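Local coordinates for protein inositol 2-dehydrogenase/D-chiro-inositol 3-dehydrogenase (Lactobacillus casei, PDB 4MIN) that oxidises myo-inositol and D-chiro-inositol to their keto derivatives, passing the hydride to bound NAD, at residues T113-A118 with D318-A323. Residues are numbered along the deposited sequence; the frame is centred on the assembly and turned at random.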
loop_
_atom_site.group_PDB
_atom_site.type_symbol
_atom_site.label_atom_id
_atom_site.label_comp_id
_atom_site.label_asym_id
_atom_site.label_seq_id
_atom_site.Cartn_x
_atom_site.Cartn_y
_atom_site.Cartn_z
ATOM N N THR A 113 -37.242 7.214 -16.699
ATOM C CA THR A 113 -37.419 7.479 -15.292
ATOM C C THR A 113 -38.463 6.609 -14.657
ATOM O O THR A 113 -38.703 6.700 -13.484
ATOM C CB THR A 113 -37.721 8.931 -15.023
ATOM O OG1 THR A 113 -38.820 9.352 -15.824
ATOM C CG2 THR A 113 -36.536 9.775 -15.320
ATOM N N THR A 114 -39.093 5.773 -15.435
ATOM C CA THR A 114 -40.019 4.830 -14.888
ATOM C C THR A 114 -39.776 3.529 -15.511
ATOM O O THR A 114 -39.358 3.457 -16.629
ATOM C CB THR A 114 -41.503 5.145 -15.240
ATOM O OG1 THR A 114 -41.613 5.431 -16.626
ATOM C CG2 THR A 114 -41.999 6.274 -14.456
ATOM N N LEU A 115 -40.108 2.481 -14.806
ATOM C CA LEU A 115 -39.874 1.175 -15.335
ATOM C C LEU A 115 -40.836 0.851 -16.476
ATOM O O LEU A 115 -40.504 0.090 -17.362
ATOM C CB LEU A 115 -39.896 0.134 -14.241
ATOM C CG LEU A 115 -41.171 -0.499 -13.751
ATOM C CD1 LEU A 115 -41.319 -1.790 -14.422
ATOM C CD2 LEU A 115 -41.042 -0.754 -12.290
ATOM N N GLU A 116 -41.985 1.503 -16.476
ATOM C CA GLU A 116 -42.946 1.332 -17.557
ATOM C C GLU A 116 -42.407 1.923 -18.824
ATOM O O GLU A 116 -42.571 1.362 -19.871
ATOM C CB GLU A 116 -44.264 2.041 -17.261
ATOM C CG GLU A 116 -45.058 1.486 -16.107
ATOM C CD GLU A 116 -44.521 1.860 -14.742
ATOM O OE1 GLU A 116 -43.914 2.923 -14.577
ATOM O OE2 GLU A 116 -44.719 1.051 -13.835
ATOM N N GLY A 117 -41.853 3.108 -18.721
ATOM C CA GLY A 117 -41.165 3.712 -19.827
ATOM C C GLY A 117 -40.055 2.878 -20.424
ATOM O O GLY A 117 -39.936 2.750 -21.632
ATOM N N ALA A 118 -39.220 2.312 -19.573
ATOM C CA ALA A 118 -38.149 1.489 -20.082
ATOM C C ALA A 118 -38.684 0.260 -20.779
ATOM O O ALA A 118 -38.149 -0.184 -21.742
ATOM C CB ALA A 118 -37.233 1.129 -19.016
ATOM N N ASP A 318 -30.351 -3.651 -20.262
ATOM C CA ASP A 318 -29.633 -3.168 -19.097
ATOM C C ASP A 318 -30.292 -1.952 -18.507
ATOM O O ASP A 318 -30.361 -1.800 -17.321
ATOM C CB ASP A 318 -28.177 -2.869 -19.460
ATOM C CG ASP A 318 -27.406 -4.110 -19.833
ATOM O OD1 ASP A 318 -27.436 -5.072 -19.063
ATOM O OD2 ASP A 318 -26.797 -4.100 -20.898
ATOM N N GLY A 319 -30.797 -1.084 -19.352
ATOM C CA GLY A 319 -31.527 0.072 -18.878
ATOM C C GLY A 319 -32.803 -0.307 -18.138
ATOM O O GLY A 319 -33.188 0.338 -17.211
ATOM N N TYR A 320 -33.440 -1.359 -18.581
ATOM C CA TYR A 320 -34.673 -1.798 -17.971
ATOM C C TYR A 320 -34.380 -2.478 -16.635
ATOM O O TYR A 320 -35.051 -2.259 -15.676
ATOM C CB TYR A 320 -35.391 -2.695 -18.976
ATOM C CG TYR A 320 -36.698 -3.319 -18.607
ATOM C CD1 TYR A 320 -37.724 -2.591 -18.107
ATOM C CD2 TYR A 320 -36.888 -4.651 -18.806
ATOM C CE1 TYR A 320 -38.907 -3.188 -17.789
ATOM C CE2 TYR A 320 -38.040 -5.251 -18.517
ATOM C CZ TYR A 320 -39.066 -4.518 -18.003
ATOM O OH TYR A 320 -40.248 -5.160 -17.705
ATOM N N ILE A 321 -33.339 -3.293 -16.589
ATOM C CA ILE A 321 -32.940 -3.920 -15.340
ATOM C C ILE A 321 -32.656 -2.845 -14.316
ATOM O O ILE A 321 -32.997 -2.976 -13.191
ATOM C CB ILE A 321 -31.700 -4.808 -15.491
ATOM C CG1 ILE A 321 -31.997 -5.982 -16.404
ATOM C CG2 ILE A 321 -31.209 -5.322 -14.151
ATOM C CD1 ILE A 321 -30.766 -6.645 -16.904
ATOM N N ALA A 322 -32.020 -1.784 -14.738
ATOM C CA ALA A 322 -31.693 -0.703 -13.836
ATOM C C ALA A 322 -32.931 0.035 -13.323
ATOM O O ALA A 322 -33.012 0.395 -12.198
ATOM C CB ALA A 322 -30.771 0.260 -14.506
ATOM N N ALA A 323 -33.878 0.225 -14.220
ATOM C CA ALA A 323 -35.093 0.951 -13.928
ATOM C C ALA A 323 -35.961 0.211 -12.944
ATOM O O ALA A 323 -36.473 0.780 -12.031
ATOM C CB ALA A 323 -35.831 1.215 -15.188
#
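Leu115 begins helix 115-125 of the NAD-binding Rossmann fold, with Thr114 as its N-cap, where it meets Tyr320 and Ala323 of helix 316-335, so a helix-helix contact joins the dinucleotide domain to the C-terminal alpha/beta part of this enzyme, probably a member of the Gfo/Idh/MocA family. At the cap, Thr114 OG1 accepts from Gly117 N at 3.1 Å, the N-H...O angle being 151°, while the Thr114 carbonyl oxygen takes the first helical bond from Ala118 N and just grazes Ala323 CB. Leu115 uses both backbone and side chain. Its CA rests on Ala323 CB at 4.0 Å, and the CA atoms of Leu115 and Ala323 are 5.0 Å apart, a spacing that the small alanine permits. Placed between the backbone N and the carbonyl carbon (chi1 85°), CG carries the branch along the neighbouring helix, where the side chain also meets Ile324 and Ala327, while Leu115 CD1 skirts Tyr320 CE1 at 4.4 Å. The carbonyl oxygen of Leu115 reaches the edge of the Tyr320 ring, near its plane, 3.7 Å from Tyr320 CE1. One turn on from Thr114, Ala118 directs its methyl at the second helix, with Ala118 CB touching Ala323 CB at 4.1 Å and coming within 4.5 Å of Gly319 O; the same methyl also touches Leu111. Tyr320 closes the contact along one flank: with CG anti to the backbone N (chi1 179°), its ring extends beside the first turn of helix 115-125 and touches Lys119 and Val122 farther along, while Trp317 meets it edge-to-face. At the inner end of this ring, Ala118 CB sits at the edge, near the ring plane, 3.9 Å from Tyr320 CD1.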